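Local coordinates for protein pyruvate kinase (PDB 3QTG) that catalyses the last step of glycolysis, transferring a phosphoryl group from phosphoenolpyruvate to ADP to give pyruvate and ATP, with the help of divalent metal ions, at residues Thr288-Ser293 and Leu319-Glu324; Arg19-Gly24 and Asp40-Val45; Val252-Leu257 and Ile268-Ile273; Asn306-Thr311 and Ser339-Asn344; Ile47-Ala52 and Val77-Lys82. All coordinates share one frame; numbering follows the deposited sequence.

Contact 1 of 5, residues Thr288-Ser293 and Leu319-Glu324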
# COMPACT_ATOMS: atom_id res chain seq x y z
N THR A 288 -8.90 36.51 -3.74
CA THR A 288 -8.27 37.63 -4.47
C THR A 288 -7.45 37.15 -5.66
O THR A 288 -6.85 36.06 -5.60
CB THR A 288 -7.38 38.55 -3.57
OG1 THR A 288 -6.10 37.94 -3.36
CG2 THR A 288 -8.01 38.84 -2.23
N GLN A 289 -7.42 37.94 -6.74
CA GLN A 289 -6.57 37.64 -7.89
C GLN A 289 -6.93 36.31 -8.54
O GLN A 289 -6.04 35.50 -8.88
CB GLN A 289 -5.08 37.59 -7.47
CG GLN A 289 -4.56 38.82 -6.75
CD GLN A 289 -4.04 39.86 -7.69
OE1 GLN A 289 -3.59 39.55 -8.81
NE2 GLN A 289 -4.08 41.12 -7.26
N LEU A 290 -8.22 36.05 -8.68
CA LEU A 290 -8.66 34.85 -9.38
C LEU A 290 -9.06 35.18 -10.81
O LEU A 290 -8.64 34.51 -11.75
CB LEU A 290 -9.77 34.14 -8.60
CG LEU A 290 -9.34 33.52 -7.26
CD1 LEU A 290 -10.54 33.27 -6.39
CD2 LEU A 290 -8.48 32.24 -7.42
N LEU A 291 -9.90 36.21 -10.97
CA LEU A 291 -10.41 36.62 -12.28
C LEU A 291 -10.19 38.12 -12.44
O LEU A 291 -11.06 38.86 -12.92
CB LEU A 291 -11.89 36.23 -12.44
CG LEU A 291 -12.23 34.73 -12.37
CD1 LEU A 291 -13.74 34.50 -12.35
CD2 LEU A 291 -11.59 33.96 -13.52
N ASP A 292 -9.00 38.55 -12.06
CA ASP A 292 -8.67 39.95 -11.96
C ASP A 292 -8.86 40.77 -13.25
O ASP A 292 -9.39 41.88 -13.20
CB ASP A 292 -7.26 40.14 -11.39
CG ASP A 292 -7.19 41.29 -10.42
OD1 ASP A 292 -8.02 41.32 -9.47
OD2 ASP A 292 -6.32 42.17 -10.62
N SER A 293 -8.46 40.22 -14.40
CA SER A 293 -8.62 40.92 -15.67
C SER A 293 -10.09 41.28 -15.94
O SER A 293 -10.39 42.17 -16.74
CB SER A 293 -8.06 40.10 -16.83
OG SER A 293 -8.98 39.08 -17.21
N LEU A 319 -13.74 29.52 -3.33
CA LEU A 319 -12.98 30.56 -4.03
C LEU A 319 -13.73 31.88 -3.88
O LEU A 319 -14.95 31.94 -4.08
CB LEU A 319 -12.75 30.24 -5.51
CG LEU A 319 -12.03 28.91 -5.89
CD1 LEU A 319 -12.16 28.61 -7.37
CD2 LEU A 319 -10.55 28.91 -5.52
N TRP A 320 -13.01 32.93 -3.50
CA TRP A 320 -13.64 34.20 -3.16
C TRP A 320 -13.22 35.25 -4.19
O TRP A 320 -12.04 35.57 -4.30
CB TRP A 320 -13.17 34.66 -1.77
CG TRP A 320 -13.57 33.77 -0.62
CD1 TRP A 320 -14.07 32.49 -0.67
CD2 TRP A 320 -13.49 34.11 0.77
NE1 TRP A 320 -14.31 32.03 0.61
CE2 TRP A 320 -13.97 33.01 1.51
CE3 TRP A 320 -13.08 35.26 1.47
CZ2 TRP A 320 -14.04 33.01 2.91
CZ3 TRP A 320 -13.13 35.25 2.86
CH2 TRP A 320 -13.60 34.13 3.57
N LEU A 321 -14.17 35.77 -4.93
CA LEU A 321 -13.94 36.94 -5.78
C LEU A 321 -14.01 38.20 -4.94
O LEU A 321 -14.87 38.34 -4.07
CB LEU A 321 -14.97 37.00 -6.90
CG LEU A 321 -15.09 35.78 -7.83
CD1 LEU A 321 -16.10 36.02 -8.95
CD2 LEU A 321 -13.73 35.38 -8.39
N THR A 322 -13.09 39.14 -5.20
CA THR A 322 -13.08 40.40 -4.47
C THR A 322 -13.41 41.58 -5.38
O THR A 322 -14.59 41.85 -5.61
CB THR A 322 -11.80 40.56 -3.61
OG1 THR A 322 -10.64 40.36 -4.44
CG2 THR A 322 -11.78 39.52 -2.50
N ASN A 323 -12.39 42.27 -5.90
CA ASN A 323 -12.58 43.44 -6.79
C ASN A 323 -13.40 43.15 -8.02
O ASN A 323 -14.15 44.02 -8.50
CB ASN A 323 -11.25 43.97 -7.25
CG ASN A 323 -10.30 44.23 -6.11
OD1 ASN A 323 -9.22 43.64 -6.06
ND2 ASN A 323 -10.69 45.10 -5.19
N GLU A 324 -13.23 41.92 -8.55
CA GLU A 324 -13.92 41.41 -9.74
C GLU A 324 -15.42 41.63 -9.68
O GLU A 324 -16.08 41.80 -10.71
CB GLU A 324 -13.67 39.90 -9.91
CG GLU A 324 -12.23 39.46 -10.04
CD GLU A 324 -11.60 39.01 -8.73
OE1 GLU A 324 -11.94 39.56 -7.66
OE2 GLU A 324 -10.74 38.10 -8.77
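The carboxylate of Glu324, in the first turn of helix 323-326, reaches the loop that follows barrel strand 284-287 and takes up two successive backbone N-H groups with one oxygen. Leu291 N meets OE2 of Glu324 at 3.0 Å on the lone pair turned away from the other oxygen, in a nearly straight bond. Leu290 N lies 3.2 Å from the same Glu324 OE2, approaching close to the line of its C-O bond in a more bent geometry. The second oxygen turns back to its own segment, where Glu324 OE1 accepts from Thr322 N at 2.7 Å. Chi1 of -59° lays CG of Glu324 against the carbonyl of Leu291, and the bend at chi2 (96°) then turns the carboxylate to the N-H groups. One weak backbone bond, Thr288 N to Trp320 O, ties the start of the loop to strand 318-321.

Apolar contacts flank this polar centre. The CD1 methyl of Leu290 lies 3.9 Å from Leu319 CB and also rests near the carbonyl of Trp320. Leu321 CD2 touches both Leu290 CB and Leu291 CD1, its side chain slanting across that of Leu291. At the other end Thr288 CG2 touches both OG1 and CG2 of Thr322; Thr288 OG1 is engaged by the backbone N of Gly255.

Thr288 and Gly255 probably bind substrate, so the loop belongs to the C-terminal rim of the TIM barrel, where the active site lies. Asp292 OD1 stands 4.3 Å from Glu324 OE2; the two donated N-H groups would offset this like-charge proximity and probably favour an ionised glutamate.

Contact 2 of 5, residues Arg19-Gly24 and Asp40-Val45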
# COMPACT_ATOMS: atom_id res chain seq x y z
N ARG A 19 -18.59 29.04 -4.11
CA ARG A 19 -18.34 30.28 -4.84
C ARG A 19 -18.76 31.44 -3.95
O ARG A 19 -19.92 31.55 -3.55
CB ARG A 19 -19.16 30.29 -6.14
CG ARG A 19 -18.95 29.07 -7.07
CD ARG A 19 -20.20 28.72 -7.92
NE ARG A 19 -21.35 28.44 -7.06
CZ ARG A 19 -22.58 28.14 -7.48
NH1 ARG A 19 -22.88 28.08 -8.77
NH2 ARG A 19 -23.52 27.89 -6.58
N VAL A 20 -17.78 32.28 -3.60
CA VAL A 20 -18.02 33.46 -2.78
C VAL A 20 -17.73 34.74 -3.59
O VAL A 20 -16.71 34.84 -4.26
CB VAL A 20 -17.16 33.43 -1.47
CG1 VAL A 20 -17.11 34.80 -0.78
CG2 VAL A 20 -17.70 32.37 -0.53
N ALA A 21 -18.66 35.70 -3.54
CA ALA A 21 -18.46 37.02 -4.18
C ALA A 21 -18.51 38.14 -3.16
O ALA A 21 -19.25 38.05 -2.19
CB ALA A 21 -19.50 37.27 -5.25
N THR A 22 -17.69 39.17 -3.38
CA THR A 22 -17.72 40.37 -2.57
C THR A 22 -18.73 41.39 -3.10
O THR A 22 -18.78 41.66 -4.30
CB THR A 22 -16.33 41.02 -2.47
OG1 THR A 22 -15.42 40.11 -1.85
CG2 THR A 22 -16.40 42.33 -1.66
N LEU A 23 -19.51 41.95 -2.19
CA LEU A 23 -20.50 42.95 -2.55
C LEU A 23 -19.90 44.34 -2.45
O LEU A 23 -19.20 44.65 -1.49
CB LEU A 23 -21.72 42.84 -1.64
CG LEU A 23 -22.51 41.54 -1.63
CD1 LEU A 23 -23.66 41.69 -0.64
CD2 LEU A 23 -23.04 41.14 -3.03
N GLY A 24 -20.19 45.17 -3.45
CA GLY A 24 -19.68 46.54 -3.47
C GLY A 24 -20.59 47.43 -4.28
O GLY A 24 -21.74 47.06 -4.53
N ASP A 40 -27.83 33.75 -7.74
CA ASP A 40 -28.05 32.38 -8.21
C ASP A 40 -26.73 31.66 -8.48
O ASP A 40 -26.68 30.43 -8.55
CB ASP A 40 -28.86 32.38 -9.50
CG ASP A 40 -30.37 32.51 -9.27
OD1 ASP A 40 -30.85 32.56 -8.11
OD2 ASP A 40 -31.09 32.58 -10.30
N LEU A 41 -25.67 32.43 -8.64
CA LEU A 41 -24.38 31.90 -9.03
C LEU A 41 -23.37 31.91 -7.89
O LEU A 41 -22.19 31.60 -8.10
CB LEU A 41 -23.83 32.63 -10.26
CG LEU A 41 -24.49 32.25 -11.59
CD1 LEU A 41 -24.24 33.30 -12.68
CD2 LEU A 41 -24.03 30.87 -12.07
N VAL A 42 -23.82 32.28 -6.69
CA VAL A 42 -22.94 32.29 -5.51
C VAL A 42 -23.47 31.40 -4.39
O VAL A 42 -24.67 31.07 -4.35
CB VAL A 42 -22.60 33.75 -4.99
CG1 VAL A 42 -22.24 34.65 -6.15
CG2 VAL A 42 -23.77 34.37 -4.17
N ASP A 43 -22.57 30.99 -3.50
CA ASP A 43 -22.93 30.20 -2.33
C ASP A 43 -22.78 31.02 -1.07
O ASP A 43 -23.23 30.62 0.01
CB ASP A 43 -22.08 28.93 -2.25
CG ASP A 43 -22.18 28.07 -3.50
OD1 ASP A 43 -23.24 27.46 -3.76
OD2 ASP A 43 -21.20 28.01 -4.26
N GLY A 44 -22.13 32.17 -1.21
CA GLY A 44 -21.89 33.07 -0.09
C GLY A 44 -21.44 34.43 -0.56
O GLY A 44 -21.04 34.60 -1.71
N VAL A 45 -21.52 35.41 0.33
CA VAL A 45 -21.17 36.79 -0.02
C VAL A 45 -20.23 37.31 1.04
O VAL A 45 -20.33 36.93 2.21
CB VAL A 45 -22.42 37.77 -0.16
CG1 VAL A 45 -23.41 37.27 -1.22
CG2 VAL A 45 -23.10 37.99 1.17
O HOH W 1 -25.73 28.11 -10.04
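This is a parallel pairing of neighbouring barrel strands, the first (18-22) and second (44-48) of the TIM barrel, closed at its start by a buried salt bridge. Val20 pairs with Gly44 and Ala21 with Val45, and Ala21 N donates to Gly44 O at 3.2 Å. Just before the pairing, Arg19 O receives Asp43 N at 2.7 Å and, weakly, Gly44 N.

Arg19 holds the Asp43 carboxylate side-on. NE of Arg19 binds OD2 of Asp43 at 2.8 Å and NH2 of Arg19 binds OD1 of Asp43 at 2.9 Å, both oxygens lying close to the guanidinium plane. The carboxylate is turned 33° from that plane, and the two nitrogens meet it from above its own plane. A third donor, Arg19 N, uses the anti lone pair of OD2, which fixes the rotation of the aspartate. The bend at chi3 (-59°) in the arginine chain turns its end toward Asp43. Leu41 O lies 3.3 Å above one guanidinium face, toward the rim, and a water links Arg19 NH1 to Asp40 O.

Farther along, Ala21 CB packs on Val42 CG1, and Leu23 slants across Val45, with CG of Leu23 4.0 Å from CB of Val45. Helix 54-71 meets Leu23 and Val45, and helix 32-39 meets Ala21 and Val45. Helix 331-343 packs against Arg19 and Ala21, its Ser339 bonding Arg19 NH1, while strand 318-321 pairs with the first strand through Val20.

Contact 3 of 5, residues Val252-Leu257 and Ile268-Ile273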
# COMPACT_ATOMS: atom_id res chain seq x y z
N VAL A 252 -6.39 31.80 2.12
CA VAL A 252 -5.19 32.26 1.43
C VAL A 252 -5.52 33.62 0.77
O VAL A 252 -6.27 33.69 -0.21
CB VAL A 252 -4.68 31.23 0.36
CG1 VAL A 252 -3.40 31.74 -0.36
CG2 VAL A 252 -4.43 29.88 0.97
N ALA A 253 -4.98 34.69 1.35
CA ALA A 253 -5.23 36.05 0.85
C ALA A 253 -4.07 36.39 -0.07
O ALA A 253 -3.02 36.86 0.38
CB ALA A 253 -5.37 37.07 2.02
N ARG A 254 -4.26 36.07 -1.35
CA ARG A 254 -3.21 36.14 -2.39
C ARG A 254 -2.64 37.53 -2.60
O ARG A 254 -1.43 37.70 -2.68
CB ARG A 254 -3.76 35.67 -3.72
CG ARG A 254 -3.98 34.17 -3.86
CD ARG A 254 -4.55 33.96 -5.23
NE ARG A 254 -4.17 32.67 -5.74
CZ ARG A 254 -4.33 32.31 -7.01
NH1 ARG A 254 -4.86 33.16 -7.88
NH2 ARG A 254 -3.97 31.10 -7.38
N GLY A 255 -3.53 38.52 -2.74
CA GLY A 255 -3.09 39.90 -2.93
C GLY A 255 -2.13 40.32 -1.83
O GLY A 255 -1.03 40.78 -2.10
N ASP A 256 -2.52 40.12 -0.58
CA ASP A 256 -1.69 40.50 0.55
C ASP A 256 -0.39 39.72 0.69
O ASP A 256 0.66 40.30 1.02
CB ASP A 256 -2.52 40.42 1.82
CG ASP A 256 -3.64 41.48 1.85
OD1 ASP A 256 -3.32 42.66 1.54
OD2 ASP A 256 -4.82 41.14 2.15
N LEU A 257 -0.45 38.42 0.43
CA LEU A 257 0.72 37.55 0.55
C LEU A 257 1.73 37.84 -0.55
O LEU A 257 2.94 37.68 -0.36
CB LEU A 257 0.25 36.09 0.50
CG LEU A 257 0.81 34.95 1.34
CD1 LEU A 257 1.27 35.31 2.75
CD2 LEU A 257 -0.28 33.87 1.35
N ILE A 268 4.07 27.92 -4.29
CA ILE A 268 4.48 27.01 -3.23
C ILE A 268 3.86 27.36 -1.84
O ILE A 268 3.48 26.46 -1.09
CB ILE A 268 6.03 26.82 -3.21
CG1 ILE A 268 6.41 25.59 -4.04
CG2 ILE A 268 6.60 26.67 -1.78
CD1 ILE A 268 5.39 24.42 -3.92
N VAL A 269 3.74 28.65 -1.53
CA VAL A 269 3.15 29.09 -0.27
C VAL A 269 1.64 28.78 -0.24
O VAL A 269 1.16 28.25 0.74
CB VAL A 269 3.46 30.61 0.03
CG1 VAL A 269 2.63 31.14 1.16
CG2 VAL A 269 4.94 30.82 0.34
N GLN A 270 0.92 29.08 -1.32
CA GLN A 270 -0.47 28.68 -1.48
C GLN A 270 -0.64 27.17 -1.26
O GLN A 270 -1.51 26.73 -0.51
CB GLN A 270 -0.99 29.04 -2.87
CG GLN A 270 -2.43 28.56 -3.11
CD GLN A 270 -3.02 29.05 -4.43
OE1 GLN A 270 -2.80 30.20 -4.84
NE2 GLN A 270 -3.78 28.19 -5.09
N ARG A 271 0.21 26.38 -1.92
CA ARG A 271 0.13 24.94 -1.78
C ARG A 271 0.33 24.52 -0.32
O ARG A 271 -0.42 23.71 0.20
CB ARG A 271 1.14 24.26 -2.70
CG ARG A 271 1.02 22.78 -2.77
CD ARG A 271 2.21 22.17 -3.51
NE ARG A 271 2.08 22.31 -4.96
CZ ARG A 271 2.89 21.72 -5.83
NH1 ARG A 271 3.89 20.95 -5.40
NH2 ARG A 271 2.70 21.88 -7.13
N ARG A 272 1.33 25.10 0.34
CA ARG A 272 1.60 24.75 1.74
C ARG A 272 0.44 25.13 2.69
O ARG A 272 0.12 24.36 3.60
CB ARG A 272 2.96 25.30 2.22
CG ARG A 272 3.13 25.30 3.75
CD ARG A 272 4.63 25.28 4.21
NE ARG A 272 5.26 26.60 4.18
CZ ARG A 272 5.98 27.09 3.16
NH1 ARG A 272 6.18 26.36 2.06
NH2 ARG A 272 6.51 28.31 3.24
N ILE A 273 -0.19 26.29 2.48
CA ILE A 273 -1.36 26.66 3.29
C ILE A 273 -2.53 25.67 3.11
O ILE A 273 -3.18 25.26 4.08
CB ILE A 273 -1.86 28.11 3.04
CG1 ILE A 273 -0.78 29.15 3.41
CG2 ILE A 273 -3.14 28.34 3.85
CD1 ILE A 273 -0.87 30.49 2.67
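The guanidinium of Arg254 presents an edge to the side-chain amide of Gln270, whose CD lies in the guanidinium plane; guanidinium and amide are turned 43° against each other. Both NE and NH2 of Arg254 converge on one oxygen, Gln270 OE1, at 3.0 and 2.9 Å. The NH2 bond follows a lone pair in the carbonyl plane of the amide, whereas NE comes in tilted from that plane. Gln270 reaches this edge with a fully extended chain, CG opposite the backbone N (chi1 177°), and the arginine is likewise extended from CG to NE. NH2 also forms a salt bridge with Asp307, and the amide nitrogen of Gln270 donates to Thr311, so that both flat groups are held from helix 302-313 as well.

Next to the polar pair, side chains of strand 249-253 and helix 254-257 meet helix 266-279. Val252 CG2 packs 3.5 Å from Ile273 CG2, the two side chains crossing at a slant. Leu257 and Ile273 come tip to tip, CD2 of Leu257 lying 3.7 Å from CD1 of Ile273, and the same CD2 touches Val269 CG1. The helix thus packs on the outside of the sixth barrel strand.

Gly255, which probably binds substrate, and Asp256, which probably binds both substrate and magnesium, follow Arg254 directly in the short helix. Gln270 OE1 takes N-H groups from NE and NH2 of the buried guanidinium, while the Asp307 carboxylate supplies the opposite charge; the arginine's positive charge would be expected to polarise the glutamine carbonyl.

Contact 4 of 5, residues Asn306-Thr311 and Ser339-Asn344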
# COMPACT_ATOMS: atom_id res chain seq x y z
N ASN A 306 -6.91 28.64 -16.36
CA ASN A 306 -6.04 27.60 -15.81
C ASN A 306 -5.78 27.75 -14.28
O ASN A 306 -5.82 26.76 -13.55
CB ASN A 306 -4.73 27.51 -16.58
CG ASN A 306 -4.91 26.95 -17.98
OD1 ASN A 306 -4.52 27.57 -18.98
ND2 ASN A 306 -5.50 25.77 -18.07
N ASP A 307 -5.53 28.99 -13.83
CA ASP A 307 -5.33 29.32 -12.40
C ASP A 307 -6.50 28.87 -11.51
O ASP A 307 -6.30 28.13 -10.54
CB ASP A 307 -5.07 30.82 -12.26
CG ASP A 307 -4.55 31.23 -10.87
OD1 ASP A 307 -4.20 30.36 -10.05
OD2 ASP A 307 -4.49 32.46 -10.62
N VAL A 308 -7.72 29.28 -11.86
CA VAL A 308 -8.93 28.87 -11.15
C VAL A 308 -9.10 27.35 -11.21
O VAL A 308 -9.45 26.71 -10.21
CB VAL A 308 -10.20 29.55 -11.73
CG1 VAL A 308 -11.50 29.03 -11.05
CG2 VAL A 308 -10.11 31.06 -11.60
N PHE A 309 -8.89 26.78 -12.41
CA PHE A 309 -9.07 25.36 -12.60
C PHE A 309 -8.13 24.61 -11.63
O PHE A 309 -8.57 23.76 -10.90
CB PHE A 309 -8.85 24.95 -14.06
CG PHE A 309 -9.02 23.47 -14.31
CD1 PHE A 309 -10.25 22.96 -14.70
CD2 PHE A 309 -7.95 22.60 -14.13
CE1 PHE A 309 -10.41 21.59 -14.93
CE2 PHE A 309 -8.10 21.22 -14.33
CZ PHE A 309 -9.33 20.72 -14.74
N THR A 310 -6.85 24.95 -11.61
CA THR A 310 -5.88 24.22 -10.79
C THR A 310 -5.99 24.49 -9.27
O THR A 310 -5.79 23.59 -8.45
CB THR A 310 -4.44 24.42 -11.28
OG1 THR A 310 -4.16 25.81 -11.35
CG2 THR A 310 -4.26 23.83 -12.67
N THR A 311 -6.30 25.73 -8.90
CA THR A 311 -6.59 26.04 -7.49
C THR A 311 -7.76 25.19 -6.96
O THR A 311 -7.64 24.56 -5.89
CB THR A 311 -6.83 27.56 -7.31
OG1 THR A 311 -5.63 28.26 -7.67
CG2 THR A 311 -7.20 27.91 -5.89
N SER A 339 -18.26 29.98 -11.92
CA SER A 339 -19.13 28.82 -11.81
C SER A 339 -18.98 27.85 -12.98
O SER A 339 -18.97 26.63 -12.80
CB SER A 339 -20.58 29.31 -11.70
OG SER A 339 -21.43 28.31 -11.22
N ARG A 340 -18.86 28.42 -14.18
CA ARG A 340 -18.64 27.67 -15.41
C ARG A 340 -17.32 26.88 -15.36
O ARG A 340 -17.30 25.70 -15.67
CB ARG A 340 -18.65 28.64 -16.59
CG ARG A 340 -18.65 27.98 -17.95
CD ARG A 340 -18.50 29.04 -19.05
NE ARG A 340 -19.19 30.30 -18.74
CZ ARG A 340 -19.59 31.19 -19.65
NH1 ARG A 340 -19.37 30.96 -20.94
NH2 ARG A 340 -20.21 32.31 -19.27
N ILE A 341 -16.23 27.55 -14.98
CA ILE A 341 -14.91 26.88 -14.84
C ILE A 341 -14.96 25.73 -13.84
O ILE A 341 -14.37 24.68 -14.08
CB ILE A 341 -13.78 27.86 -14.41
CG1 ILE A 341 -13.52 28.91 -15.51
CG2 ILE A 341 -12.46 27.07 -14.06
CD1 ILE A 341 -12.79 30.17 -15.03
N LEU A 342 -15.66 25.94 -12.73
CA LEU A 342 -15.76 24.94 -11.67
C LEU A 342 -16.47 23.67 -12.14
O LEU A 342 -16.11 22.55 -11.75
CB LEU A 342 -16.42 25.52 -10.41
CG LEU A 342 -15.62 26.63 -9.70
CD1 LEU A 342 -16.31 27.15 -8.44
CD2 LEU A 342 -14.21 26.17 -9.40
N MET A 343 -17.48 23.85 -12.99
CA MET A 343 -18.22 22.73 -13.55
C MET A 343 -17.34 21.82 -14.39
O MET A 343 -17.68 20.67 -14.64
CB MET A 343 -19.44 23.21 -14.34
CG MET A 343 -20.50 23.83 -13.44
SD MET A 343 -22.01 24.35 -14.29
CE MET A 343 -23.00 24.89 -12.88
N ASN A 344 -16.18 22.33 -14.79
CA ASN A 344 -15.23 21.55 -15.58
C ASN A 344 -14.16 20.84 -14.75
O ASN A 344 -13.45 19.98 -15.27
CB ASN A 344 -14.53 22.44 -16.61
CG ASN A 344 -15.46 22.86 -17.72
OD1 ASN A 344 -15.69 22.12 -18.68
ND2 ASN A 344 -16.04 24.06 -17.57
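Ile341 projects its CG2 methyl into the shallow hollow between Val308 and Phe309 on helix 302-313. CG2 of Ile341 lies 3.7 Å from CG1 of Val308, 3.9 Å from the backbone N of Phe309 and 4.2 Å from Phe309 CB, so one methyl meets Val308 and both the backbone and CB of Phe309. The side chains of Val308 and Ile341 cross at about a right angle. On Ile341, CG2 is the branch opposite the backbone N (CG1 has chi1 -65°), and it is this branch that faces the neighbouring helix. Leu342 adds a second bump: its CD2 touches CG1 of Val308 at 4.3 Å, beside the isoleucine.

These helices follow the seventh and eighth strands of the TIM barrel and lie side by side on its outer layer. Their local axes approach to 9.4 Å and cross at -53°. Inward, Val308 and Leu342 both rest on Leu319 of strand 318-321, so these two side chains pack on the barrel wall as well as on each other.

At the far end, the Phe309 ring turns its edge to the backbone carbonyl of Asn344, where CE1 of Phe309 lies 3.5 Å from O of Asn344 with that oxygen in the ring plane. Phe309 also packs on Arg271 of the second subunit, and Asn344 ND2 donates to Asp264 of that subunit.

Contact 5 of 5, residues Ile47-Ala52 and Val77-Lys82; sequences INLAHA and VIVDLK
Chi1 of -172° swings the Asn48 carboxamide away from its backbone N, and chi1 of -161° does much the same for Asp80, on one face of two paired parallel strands. Leu49, just past the strand, points to the other side, and its chi1 of -60° brings CD1 to Val79 and Leu81. The strands are the second and third of the TIM barrel, joined by helix 54-71 in a beta-alpha-beta unit. Ile47 N donates to Ile78 O, Asp80 N to Ile47 O and Leu49 N to Asp80 O, the last at 2.9 Å. At the end of its strand, Asn48 OD1 accepts from Ala50 N in an Asx turn, the donor lying well above the amide plane; a water lies within bonding distance of this OD1 and Leu81 O, with more acceptors around it than it has protons.

Asn48 and Asp80 are probably potassium ligands, and residues 48-51 probably belong to the ATP site. Asp80 forms salt bridges with Arg46 and Lys230, the latter probably stabilising the transition state.

Past the strands the Lys82 chain, bent at chi2, passes the Ala50 methyl, their exact closeness being doubtful. On the helix-facing side Leu49 CD1 rests 4.0 Å from Val79 CB, and the two leucines run side by side, with Leu49 CD1 3.7 Å from Leu81 CD2.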
# COMPACT_ATOMS: atom_id res chain seq x y z
N ILE A 47 -18.55 40.93 2.74
CA ILE A 47 -18.66 42.37 2.88
C ILE A 47 -17.41 42.84 3.60
O ILE A 47 -17.08 42.33 4.68
CB ILE A 47 -19.99 42.81 3.61
CG1 ILE A 47 -21.21 42.43 2.76
CG2 ILE A 47 -19.99 44.31 3.91
CD1 ILE A 47 -22.49 42.23 3.55
N ASN A 48 -16.69 43.75 2.96
CA ASN A 48 -15.42 44.25 3.46
C ASN A 48 -15.68 45.47 4.34
O ASN A 48 -16.15 46.50 3.85
CB ASN A 48 -14.53 44.60 2.28
CG ASN A 48 -13.10 44.94 2.67
OD1 ASN A 48 -12.72 44.91 3.85
ND2 ASN A 48 -12.30 45.27 1.68
N LEU A 49 -15.39 45.35 5.63
CA LEU A 49 -15.68 46.42 6.59
C LEU A 49 -14.65 47.57 6.55
O LEU A 49 -14.75 48.53 7.32
CB LEU A 49 -15.86 45.86 8.01
CG LEU A 49 -16.97 44.82 8.26
CD1 LEU A 49 -17.00 44.40 9.71
CD2 LEU A 49 -18.34 45.32 7.81
N ALA A 50 -13.66 47.44 5.66
CA ALA A 50 -12.79 48.55 5.25
C ALA A 50 -13.58 49.59 4.43
O ALA A 50 -13.50 50.79 4.70
CB ALA A 50 -11.61 48.03 4.45
N HIS A 51 -14.33 49.13 3.43
CA HIS A 51 -15.03 50.02 2.50
C HIS A 51 -16.53 50.11 2.77
O HIS A 51 -17.24 50.79 2.03
CB HIS A 51 -14.84 49.56 1.05
CG HIS A 51 -13.42 49.27 0.69
ND1 HIS A 51 -13.05 48.16 -0.04
CD2 HIS A 51 -12.27 49.95 0.94
CE1 HIS A 51 -11.75 48.17 -0.22
NE2 HIS A 51 -11.25 49.24 0.37
N ALA A 52 -17.00 49.42 3.80
CA ALA A 52 -18.44 49.32 4.03
C ALA A 52 -18.90 50.15 5.21
O ALA A 52 -18.39 50.02 6.32
CB ALA A 52 -18.88 47.87 4.19
N VAL A 77 -23.08 34.70 4.86
CA VAL A 77 -22.60 36.08 4.91
C VAL A 77 -21.30 36.14 5.68
O VAL A 77 -21.24 35.74 6.86
CB VAL A 77 -23.66 37.04 5.54
CG1 VAL A 77 -23.07 38.44 5.77
CG2 VAL A 77 -24.87 37.12 4.66
N ILE A 78 -20.27 36.66 5.01
CA ILE A 78 -18.95 36.86 5.56
C ILE A 78 -18.67 38.38 5.71
O ILE A 78 -18.86 39.16 4.77
CB ILE A 78 -17.88 36.24 4.62
CG1 ILE A 78 -18.20 34.76 4.33
CG2 ILE A 78 -16.46 36.42 5.19
CD1 ILE A 78 -17.72 34.26 2.96
N VAL A 79 -18.23 38.80 6.88
CA VAL A 79 -17.74 40.17 7.00
C VAL A 79 -16.24 40.09 7.20
O VAL A 79 -15.75 39.31 8.00
CB VAL A 79 -18.48 41.00 8.11
CG1 VAL A 79 -20.00 41.10 7.82
CG2 VAL A 79 -18.22 40.43 9.52
N ASP A 80 -15.51 40.92 6.46
CA ASP A 80 -14.06 40.93 6.51
C ASP A 80 -13.55 42.16 7.26
O ASP A 80 -13.78 43.30 6.85
CB ASP A 80 -13.49 40.84 5.09
CG ASP A 80 -12.05 40.38 5.07
OD1 ASP A 80 -11.36 40.58 6.10
OD2 ASP A 80 -11.60 39.80 4.04
N LEU A 81 -12.86 41.93 8.38
CA LEU A 81 -12.37 43.04 9.19
C LEU A 81 -11.12 43.69 8.60
O LEU A 81 -10.27 43.02 7.98
CB LEU A 81 -12.12 42.59 10.64
CG LEU A 81 -13.30 42.08 11.46
CD1 LEU A 81 -12.77 41.44 12.71
CD2 LEU A 81 -14.23 43.23 11.79
N LYS A 82 -11.02 45.00 8.82
CA LYS A 82 -9.92 45.81 8.31
C LYS A 82 -8.58 45.37 8.89
O LYS A 82 -7.60 45.24 8.17
CB LYS A 82 -10.20 47.31 8.57
CG LYS A 82 -9.27 48.29 7.85
CD LYS A 82 -9.00 47.86 6.38
CE LYS A 82 -8.19 48.90 5.58
NZ LYS A 82 -8.18 48.60 4.09
O HOH W 2 -10.42 43.49 5.11

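Overall arrangement
Contacts 1, 2, 3 and 5 share the eight-stranded barrel, and contact 4 joins two of its outer helices. Contacts 2 and 5 both use strand 44-48, with Ile78 N 2.8 Å from Val45 O. Contact 1 closes the ring against contact 2, where Leu321 N lies 2.8 Å from Val20 O. At the active-site end, Thr288 OG1 of contact 1 is 2.7 Å from Gly255 N of contact 3, both in residues that probably bind substrate. Contact 5, with the probable potassium ligands, lies across the barrel from contact 3, the centres of the two contacts about 20 Å apart. The Arg254 to Asp307 salt bridge joins contacts 3 and 4, which both touch the second subunit.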